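Local coordinates for EGF family domain-containing protein (Toxoplasma gondii, PDB 4Z80), which binds a RON2-family (TgRON2L1) peptide, probably as part of the moving junction through which apicomplexan parasites invade host cells, at residues Asp175-Val186 with Ile257-Cys265; Val144-Ala152 with Leu307-Val318. All coordinates share one frame; numbering follows the deposited sequence.

Contact 1 of 2, residues Asp175-Val186 with Ile257-Cys265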
loop_
_atom_site.group_PDB
_atom_site.type_symbol
_atom_site.label_atom_id
_atom_site.label_comp_id
_atom_site.label_asym_id
_atom_site.label_seq_id
_atom_site.Cartn_x
_atom_site.Cartn_y
_atom_site.Cartn_z
ATOM N N ASP A 175 1.657 16.246 15.209
ATOM C CA ASP A 175 0.705 15.401 14.486
ATOM C C ASP A 175 0.348 14.218 15.371
ATOM O O ASP A 175 1.231 13.468 15.782
ATOM C CB ASP A 175 1.332 14.937 13.162
ATOM C CG ASP A 175 0.354 14.203 12.245
ATOM O OD1 ASP A 175 -0.620 13.578 12.727
ATOM O OD2 ASP A 175 0.595 14.240 11.017
ATOM N N LYS A 176 -0.940 14.030 15.647
ATOM C CA LYS A 176 -1.359 12.990 16.579
ATOM C C LYS A 176 -1.100 11.575 16.050
ATOM O O LYS A 176 -1.126 10.614 16.821
ATOM C CB LYS A 176 -2.838 13.175 16.929
ATOM C CG LYS A 176 -3.104 14.508 17.616
ATOM C CD LYS A 176 -4.493 14.584 18.228
ATOM C CE LYS A 176 -4.673 15.898 18.976
ATOM N NZ LYS A 176 -5.943 15.948 19.753
ATOM N N GLU A 177 -0.810 11.447 14.756
ATOM C CA GLU A 177 -0.457 10.145 14.187
ATOM C C GLU A 177 1.050 9.894 14.152
ATOM O O GLU A 177 1.494 8.783 13.865
ATOM C CB GLU A 177 -1.029 10.005 12.771
ATOM C CG GLU A 177 -2.537 9.848 12.760
ATOM C CD GLU A 177 -3.038 9.159 11.512
ATOM O OE1 GLU A 177 -2.980 9.777 10.428
ATOM O OE2 GLU A 177 -3.486 7.998 11.618
ATOM N N PHE A 178 1.836 10.929 14.427
ATOM C CA PHE A 178 3.285 10.810 14.402
ATOM C C PHE A 178 3.794 10.380 15.769
ATOM O O PHE A 178 3.241 10.780 16.789
ATOM C CB PHE A 178 3.914 12.141 13.999
ATOM C CG PHE A 178 5.404 12.074 13.765
ATOM C CD1 PHE A 178 5.902 11.737 12.521
ATOM C CD2 PHE A 178 6.300 12.373 14.782
ATOM C CE1 PHE A 178 7.261 11.681 12.286
ATOM C CE2 PHE A 178 7.671 12.313 14.559
ATOM C CZ PHE A 178 8.151 11.970 13.310
ATOM N N ASP A 179 4.832 9.550 15.782
ATOM C CA ASP A 179 5.501 9.180 17.022
ATOM C C ASP A 179 7.004 9.158 16.776
ATOM O O ASP A 179 7.470 8.486 15.870
ATOM C CB ASP A 179 5.017 7.821 17.525
ATOM C CG ASP A 179 5.689 7.413 18.823
ATOM O OD1 ASP A 179 5.154 7.758 19.898
ATOM O OD2 ASP A 179 6.756 6.766 18.767
ATOM N N SER A 180 7.761 9.891 17.589
ATOM C CA SER A 180 9.187 10.074 17.329
ATOM C C SER A 180 10.010 8.800 17.521
ATOM O O SER A 180 11.102 8.681 16.970
ATOM C CB SER A 180 9.744 11.182 18.225
ATOM O OG SER A 180 9.583 10.858 19.596
ATOM N N THR A 181 9.492 7.850 18.291
ATOM C CA THR A 181 10.184 6.583 18.482
ATOM C C THR A 181 9.913 5.655 17.308
ATOM O O THR A 181 10.835 5.078 16.740
ATOM C CB THR A 181 9.765 5.902 19.789
ATOM O OG1 THR A 181 10.066 6.777 20.882
ATOM C CG2 THR A 181 10.500 4.577 19.974
ATOM N N VAL A 182 8.643 5.517 16.943
ATOM C CA VAL A 182 8.291 4.711 15.787
ATOM C C VAL A 182 8.964 5.284 14.535
ATOM O O VAL A 182 9.474 4.541 13.694
ATOM C CB VAL A 182 6.763 4.646 15.598
ATOM C CG1 VAL A 182 6.392 4.014 14.247
ATOM C CG2 VAL A 182 6.135 3.868 16.739
ATOM N N CYS A 183 8.981 6.609 14.436
ATOM C CA CYS A 183 9.537 7.295 13.276
ATOM C C CYS A 183 10.938 7.828 13.542
ATOM O O CYS A 183 11.262 8.944 13.140
ATOM C CB CYS A 183 8.630 8.453 12.870
ATOM S SG CYS A 183 6.909 7.982 12.567
ATOM N N ASN A 184 11.770 7.034 14.206
ATOM C CA ASN A 184 13.067 7.531 14.651
ATOM C C ASN A 184 14.081 7.656 13.516
ATOM O O ASN A 184 15.207 8.096 13.735
ATOM C CB ASN A 184 13.631 6.637 15.766
ATOM C CG ASN A 184 13.881 5.209 15.325
ATOM O OD1 ASN A 184 13.786 4.868 14.147
ATOM N ND2 ASN A 184 14.217 4.360 16.289
ATOM N N PHE A 185 13.665 7.289 12.307
ATOM C CA PHE A 185 14.516 7.337 11.123
ATOM C C PHE A 185 14.181 8.557 10.274
ATOM O O PHE A 185 14.698 8.715 9.166
ATOM C CB PHE A 185 14.339 6.067 10.292
ATOM C CG PHE A 185 12.910 5.817 9.904
ATOM C CD1 PHE A 185 12.062 5.127 10.756
ATOM C CD2 PHE A 185 12.401 6.321 8.723
ATOM C CE1 PHE A 185 10.740 4.920 10.422
ATOM C CE2 PHE A 185 11.080 6.116 8.379
ATOM C CZ PHE A 185 10.245 5.412 9.231
ATOM N N VAL A 186 13.308 9.417 10.783
ATOM C CA VAL A 186 12.955 10.637 10.072
ATOM C C VAL A 186 12.700 11.752 11.099
ATOM O O VAL A 186 11.602 12.285 11.227
ATOM C CB VAL A 186 11.736 10.376 9.117
ATOM C CG1 VAL A 186 10.531 9.851 9.874
ATOM C CG2 VAL A 186 11.404 11.597 8.288
ATOM N N ILE A 257 4.974 1.448 8.220
ATOM C CA ILE A 257 5.570 2.456 9.089
ATOM C C ILE A 257 6.313 3.492 8.252
ATOM O O ILE A 257 6.289 4.685 8.565
ATOM C CB ILE A 257 6.533 1.819 10.126
ATOM C CG1 ILE A 257 5.732 1.044 11.182
ATOM C CG2 ILE A 257 7.418 2.890 10.801
ATOM C CD1 ILE A 257 6.593 0.254 12.171
ATOM N N LEU A 258 6.988 3.051 7.192
ATOM C CA LEU A 258 7.653 4.000 6.308
ATOM C C LEU A 258 6.642 5.018 5.779
ATOM O O LEU A 258 6.919 6.211 5.746
ATOM C CB LEU A 258 8.356 3.285 5.146
ATOM C CG LEU A 258 9.097 4.200 4.163
ATOM C CD1 LEU A 258 10.196 5.007 4.868
ATOM C CD2 LEU A 258 9.684 3.397 3.011
ATOM N N SER A 259 5.453 4.559 5.397
ATOM C CA SER A 259 4.408 5.481 4.960
ATOM C C SER A 259 3.918 6.399 6.069
ATOM O O SER A 259 3.826 7.612 5.889
ATOM C CB SER A 259 3.210 4.717 4.394
ATOM O OG SER A 259 2.084 5.591 4.334
ATOM N N ARG A 260 3.593 5.811 7.216
ATOM C CA ARG A 260 3.093 6.568 8.358
ATOM C C ARG A 260 3.978 7.769 8.660
ATOM O O ARG A 260 3.501 8.875 8.923
ATOM C CB ARG A 260 3.022 5.658 9.587
ATOM C CG ARG A 260 2.622 6.371 10.854
ATOM C CD ARG A 260 2.622 5.441 12.042
ATOM N NE ARG A 260 2.329 6.169 13.262
ATOM C CZ ARG A 260 2.273 5.614 14.469
ATOM N NH1 ARG A 260 2.509 4.321 14.620
ATOM N NH2 ARG A 260 1.984 6.363 15.524
ATOM N N CYS A 261 5.280 7.539 8.605
ATOM C CA CYS A 261 6.234 8.505 9.134
ATOM C C CYS A 261 6.677 9.575 8.138
ATOM O O CYS A 261 7.284 10.567 8.544
ATOM C CB CYS A 261 7.471 7.772 9.654
ATOM S SG CYS A 261 7.145 6.668 11.036
ATOM N N THR A 262 6.389 9.391 6.852
ATOM C CA THR A 262 6.952 10.274 5.825
ATOM C C THR A 262 5.959 11.245 5.179
ATOM O O THR A 262 6.328 11.972 4.266
ATOM C CB THR A 262 7.615 9.461 4.686
ATOM O OG1 THR A 262 6.694 8.489 4.163
ATOM C CG2 THR A 262 8.859 8.755 5.191
ATOM N N THR A 263 4.714 11.273 5.653
ATOM C CA THR A 263 3.714 12.210 5.144
ATOM C C THR A 263 4.232 13.642 4.994
ATOM O O THR A 263 4.060 14.269 3.946
ATOM C CB THR A 263 2.476 12.216 6.071
ATOM O OG1 THR A 263 1.772 10.973 5.918
ATOM C CG2 THR A 263 1.532 13.389 5.778
ATOM N N HIS A 264 4.876 14.163 6.032
ATOM C CA HIS A 264 5.241 15.578 6.021
ATOM C C HIS A 264 6.507 15.873 5.228
ATOM O O HIS A 264 6.916 17.026 5.122
ATOM C CB HIS A 264 5.377 16.093 7.451
ATOM C CG HIS A 264 4.080 16.079 8.189
ATOM N ND1 HIS A 264 2.997 16.826 7.782
ATOM C CD2 HIS A 264 3.673 15.376 9.271
ATOM C CE1 HIS A 264 1.978 16.594 8.591
ATOM N NE2 HIS A 264 2.364 15.720 9.503
ATOM N N CYS A 265 7.113 14.835 4.664
ATOM C CA CYS A 265 8.254 14.997 3.770
ATOM C C CYS A 265 7.844 15.542 2.408
ATOM O O CYS A 265 8.688 16.011 1.653
ATOM C CB CYS A 265 8.972 13.664 3.573
ATOM S SG CYS A 265 9.513 12.854 5.097
#
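Cys183 and Cys261 are joined by a disulfide, SG to SG 2.0 Å with chi3 -75°, which ties the loop 175-186 down onto helix 252-262.

The hydrogen bonds across the contact come from Arg260 and His264. Arg260 runs out extended from CG to NE and grips the backbone oxygen of Glu177 side-on with two nitrogens: NE to O is 2.8 Å, approaching nearly along the C=O axis, and NH2 to the same O is 3.0 Å, from above the carbonyl plane. The oxygen lies in the guanidinium plane for both, which should hold that group's rotation. At the 3-10 turn after the helix, His264 NE2 donates to the anti lone pair of Asp175 OD2 (2.8 Å); Arg276 makes a salt bridge to the same oxygen. Asp175 OD1 meanwhile accepts from Glu177 N in an Asx turn.

The Cys183-Cys261 bridge is one of ten disulfides in this ectodomain, consistent with the cystine-rich PAN-type modules of AMA proteins; Cys265 is itself bonded to Cys161.

Apolar packing surrounds the bridge. With CG between its backbone N and carbonyl carbon (chi1 56°), Phe185 sets CZ 3.7 Å from Cys261 CB and CE2 3.8 Å from Leu258 CD1. The Val182 and Ile257 side chains cross at about a right angle, CG1 touching CG2, and the same Val182 CG1 lies 3.9 Å from Arg260 NH1. Val186 CG2 rests 3.9 Å from Cys265 SG.

Contact 2 of 2, residues Val144-Ala152 with Leu307-Val318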
loop_
_atom_site.group_PDB
_atom_site.type_symbol
_atom_site.label_atom_id
_atom_site.label_comp_id
_atom_site.label_asym_id
_atom_site.label_seq_id
_atom_site.Cartn_x
_atom_site.Cartn_y
_atom_site.Cartn_z
ATOM N N VAL A 144 7.909 12.007 -14.979
ATOM C CA VAL A 144 7.850 11.057 -16.082
ATOM C C VAL A 144 6.701 11.433 -17.014
ATOM O O VAL A 144 5.682 11.970 -16.573
ATOM C CB VAL A 144 7.683 9.597 -15.584
ATOM C CG1 VAL A 144 8.846 9.198 -14.688
ATOM C CG2 VAL A 144 6.362 9.407 -14.859
ATOM N N ALA A 145 6.873 11.163 -18.304
ATOM C CA ALA A 145 5.866 11.516 -19.293
ATOM C C ALA A 145 4.532 10.893 -18.900
ATOM O O ALA A 145 4.501 9.769 -18.404
ATOM C CB ALA A 145 6.284 11.046 -20.681
ATOM N N LYS A 146 3.440 11.620 -19.111
ATOM C CA LYS A 146 2.119 11.101 -18.753
ATOM C C LYS A 146 1.870 9.736 -19.401
ATOM O O LYS A 146 1.260 8.854 -18.792
ATOM C CB LYS A 146 1.030 12.095 -19.154
ATOM C CG LYS A 146 -0.393 11.658 -18.793
ATOM C CD LYS A 146 -0.592 11.465 -17.294
ATOM C CE LYS A 146 -2.056 11.127 -16.984
ATOM N NZ LYS A 146 -2.339 10.998 -15.533
ATOM N N SER A 147 2.375 9.543 -20.614
ATOM C CA SER A 147 2.138 8.304 -21.338
ATOM C C SER A 147 2.831 7.091 -20.724
ATOM O O SER A 147 2.520 5.962 -21.106
ATOM C CB SER A 147 2.567 8.463 -22.799
ATOM O OG SER A 147 3.941 8.818 -22.883
ATOM N N ILE A 148 3.755 7.306 -19.780
ATOM C CA ILE A 148 4.359 6.194 -19.044
ATOM C C ILE A 148 4.118 6.280 -17.531
ATOM O O ILE A 148 4.750 5.555 -16.765
ATOM C CB ILE A 148 5.897 6.092 -19.295
ATOM C CG1 ILE A 148 6.666 7.240 -18.631
ATOM C CG2 ILE A 148 6.190 6.059 -20.793
ATOM C CD1 ILE A 148 8.142 6.923 -18.418
ATOM N N GLU A 149 3.208 7.149 -17.104
ATOM C CA GLU A 149 2.902 7.305 -15.679
ATOM C C GLU A 149 2.562 5.969 -15.030
ATOM O O GLU A 149 1.829 5.165 -15.605
ATOM C CB GLU A 149 1.730 8.266 -15.470
ATOM C CG GLU A 149 1.419 8.521 -13.989
ATOM C CD GLU A 149 0.106 9.249 -13.747
ATOM O OE1 GLU A 149 -0.879 9.003 -14.480
ATOM O OE2 GLU A 149 0.050 10.057 -12.800
ATOM N N GLY A 150 3.085 5.752 -13.824
ATOM C CA GLY A 150 2.704 4.623 -12.999
ATOM C C GLY A 150 2.011 5.101 -11.730
ATOM O O GLY A 150 1.341 6.141 -11.723
ATOM N N PHE A 151 2.204 4.353 -10.648
ATOM C CA PHE A 151 1.556 4.651 -9.368
ATOM C C PHE A 151 2.534 4.944 -8.238
ATOM O O PHE A 151 2.108 5.217 -7.119
ATOM C CB PHE A 151 0.669 3.476 -8.953
ATOM C CG PHE A 151 -0.796 3.740 -9.082
ATOM C CD1 PHE A 151 -1.332 4.164 -10.281
ATOM C CD2 PHE A 151 -1.641 3.524 -8.007
ATOM C CE1 PHE A 151 -2.685 4.395 -10.406
ATOM C CE2 PHE A 151 -2.997 3.743 -8.128
ATOM C CZ PHE A 151 -3.516 4.178 -9.328
ATOM N N ALA A 152 3.837 4.886 -8.508
ATOM C CA ALA A 152 4.814 5.010 -7.432
ATOM C C ALA A 152 5.020 6.456 -7.013
ATOM O O ALA A 152 5.074 7.355 -7.838
ATOM C CB ALA A 152 6.140 4.403 -7.847
ATOM N N LEU A 307 -4.384 2.793 -20.858
ATOM C CA LEU A 307 -2.959 2.430 -20.973
ATOM C C LEU A 307 -2.013 3.578 -21.340
ATOM O O LEU A 307 -0.935 3.682 -20.754
ATOM C CB LEU A 307 -2.778 1.281 -21.970
ATOM C CG LEU A 307 -3.421 -0.057 -21.566
ATOM C CD1 LEU A 307 -3.225 -1.107 -22.654
ATOM C CD2 LEU A 307 -2.875 -0.574 -20.235
ATOM N N THR A 308 -2.389 4.425 -22.295
ATOM C CA THR A 308 -1.568 5.577 -22.657
ATOM C C THR A 308 -2.429 6.791 -22.939
ATOM O O THR A 308 -3.497 6.688 -23.553
ATOM C CB THR A 308 -0.676 5.282 -23.892
ATOM O OG1 THR A 308 -1.484 4.854 -24.995
ATOM C CG2 THR A 308 0.333 4.192 -23.581
ATOM N N THR A 309 -1.970 7.941 -22.455
ATOM C CA THR A 309 -2.562 9.233 -22.788
ATOM C C THR A 309 -1.523 10.321 -22.579
ATOM O O THR A 309 -0.552 10.115 -21.856
ATOM C CB THR A 309 -3.801 9.563 -21.929
ATOM O OG1 THR A 309 -4.392 10.781 -22.397
ATOM C CG2 THR A 309 -3.431 9.731 -20.465
ATOM N N ASP A 310 -1.744 11.482 -23.192
ATOM C CA ASP A 310 -0.921 12.663 -22.923
ATOM C C ASP A 310 -1.621 13.670 -22.007
ATOM O O ASP A 310 -1.019 14.659 -21.579
ATOM C CB ASP A 310 -0.554 13.358 -24.232
ATOM C CG ASP A 310 0.267 12.481 -25.141
ATOM O OD1 ASP A 310 1.220 11.844 -24.648
ATOM O OD2 ASP A 310 -0.046 12.426 -26.349
ATOM N N ASP A 311 -2.895 13.425 -21.719
ATOM C CA ASP A 311 -3.722 14.366 -20.960
ATOM C C ASP A 311 -3.395 14.297 -19.477
ATOM O O ASP A 311 -3.777 13.341 -18.806
ATOM C CB ASP A 311 -5.202 14.052 -21.206
ATOM C CG ASP A 311 -6.148 15.037 -20.534
ATOM O OD1 ASP A 311 -5.697 15.926 -19.786
ATOM O OD2 ASP A 311 -7.371 14.902 -20.763
ATOM N N THR A 312 -2.693 15.307 -18.967
ATOM C CA THR A 312 -2.244 15.277 -17.579
ATOM C C THR A 312 -3.382 15.542 -16.596
ATOM O O THR A 312 -3.178 15.465 -15.380
ATOM C CB THR A 312 -1.103 16.285 -17.325
ATOM O OG1 THR A 312 -1.554 17.621 -17.594
ATOM C CG2 THR A 312 0.087 15.966 -18.214
ATOM N N ASN A 313 -4.578 15.823 -17.105
ATOM C CA ASN A 313 -5.742 15.944 -16.232
ATOM C C ASN A 313 -6.560 14.652 -16.192
ATOM O O ASN A 313 -7.549 14.563 -15.461
ATOM C CB ASN A 313 -6.624 17.117 -16.666
ATOM C CG ASN A 313 -7.495 17.632 -15.533
ATOM O OD1 ASN A 313 -8.719 17.698 -15.653
ATOM N ND2 ASN A 313 -6.863 17.980 -14.412
ATOM N N ALA A 314 -6.141 13.645 -16.958
ATOM C CA ALA A 314 -6.832 12.361 -16.962
ATOM C C ALA A 314 -6.202 11.414 -15.948
ATOM O O ALA A 314 -5.073 11.626 -15.491
ATOM C CB ALA A 314 -6.810 11.740 -18.358
ATOM N N PHE A 315 -6.973 10.402 -15.565
ATOM C CA PHE A 315 -6.505 9.345 -14.685
ATOM C C PHE A 315 -6.643 8.022 -15.421
ATOM O O PHE A 315 -7.608 7.802 -16.153
ATOM C CB PHE A 315 -7.289 9.329 -13.361
ATOM C CG PHE A 315 -6.558 8.643 -12.231
ATOM C CD1 PHE A 315 -6.606 7.263 -12.089
ATOM C CD2 PHE A 315 -5.811 9.377 -11.313
ATOM C CE1 PHE A 315 -5.917 6.625 -11.061
ATOM C CE2 PHE A 315 -5.125 8.735 -10.278
ATOM C CZ PHE A 315 -5.189 7.367 -10.152
ATOM N N TYR A 316 -5.662 7.148 -15.247
ATOM C CA TYR A 316 -5.627 5.880 -15.949
ATOM C C TYR A 316 -6.640 4.856 -15.452
ATOM O O TYR A 316 -6.984 4.807 -14.266
ATOM C CB TYR A 316 -4.223 5.280 -15.854
ATOM C CG TYR A 316 -3.278 5.854 -16.877
ATOM C CD1 TYR A 316 -3.374 5.467 -18.206
ATOM C CD2 TYR A 316 -2.313 6.794 -16.533
ATOM C CE1 TYR A 316 -2.539 5.994 -19.163
ATOM C CE2 TYR A 316 -1.459 7.318 -17.491
ATOM C CZ TYR A 316 -1.578 6.911 -18.799
ATOM O OH TYR A 316 -0.748 7.411 -19.785
ATOM N N CYS A 317 -7.120 4.046 -16.392
ATOM C CA CYS A 317 -7.924 2.872 -16.079
ATOM C C CYS A 317 -7.066 1.914 -15.273
ATOM O O CYS A 317 -6.033 1.466 -15.763
ATOM C CB CYS A 317 -8.404 2.179 -17.348
ATOM S SG CYS A 317 -9.288 3.214 -18.553
ATOM N N VAL A 318 -7.476 1.602 -14.051
ATOM C CA VAL A 318 -6.729 0.660 -13.227
ATOM C C VAL A 318 -7.696 -0.215 -12.454
ATOM O O VAL A 318 -8.843 0.162 -12.236
ATOM C CB VAL A 318 -5.771 1.369 -12.213
ATOM C CG1 VAL A 318 -4.746 2.223 -12.929
ATOM C CG2 VAL A 318 -6.546 2.207 -11.201
HETATM O O HOH W 1 -1.571 13.541 -14.538
HETATM O O HOH W 2 3.206 11.523 -22.732
HETATM O O HOH W 3 -3.473 8.225 -13.404
#
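The Tyr316 ring is met at its edge, in plane, by two oxygens of the other segment, Lys146 O and Glu149 OE1, the latter 3.3 Å from CD2; Arg116 makes a cation-pi contact with it. The Phe315 ring carries a water over the centre of one face, 3.2 Å above the plane; this water donates to Glu149 OE1 and accepts from Tyr316 N. At the edge of the same ring Phe151 CZ comes 3.7 Å from Phe315 CZ, the two planes 82° apart in an oblique pairing, while Phe151 CE1 also touches Val318 CG1. Phe151 meets Tyr294 edge-to-face.

Tyr316 OH donates to Lys146 O (2.7 Å) from above the carbonyl plane, and Glu149 N reaches that oxygen from the opposite face. The hydroxyl also accepts from Thr309 N of its own segment, which helps to position it.

Lys146 and Glu149 form a buried charge pair, NZ to OE1 2.7 Å. With Lys146 CG anti to the backbone N (chi1 -179°), CG lies against Thr309 O; the bend at chi2 (61°) then turns CE toward Asp311 O and NZ to Ala314 O at 2.8 Å. A water bound to Thr312 O also holds NZ. The carbonyls and the carboxylate probably stabilise its positive charge. Glu149 OE2 takes hydrogen bonds from Tyr294 OH and His122 N.

Both segments are largely irregular loop. Along the chain, segment 144-152 falls between strands 101-104 and 160-161, and segment 307-318 leads into strand 318-321; Phe151 and Val318 both pack on Ile102 of strand 101-104, and Cys317 is disulfide-bonded to Cys304.

In the fold
Contact 1 sits nested along the chain inside the long loop that contact 2 closes, yet the two do not touch: their centres are 29 Å apart and their nearest atoms about 11 Å. Contact 1 is the buried one, a loop held on a helix covalently, with apolar packing round the disulfide and polar and charged groups toward Asp175 and Glu177; the backbone O of His264 also hydrogen-bonds Ser11 OG of the bound peptide chain. Contact 2 joins two loops, part buried and part exposed, with no disulfide across it and ordered waters bridging its polar groups. No helix or strand is common to the two contacts.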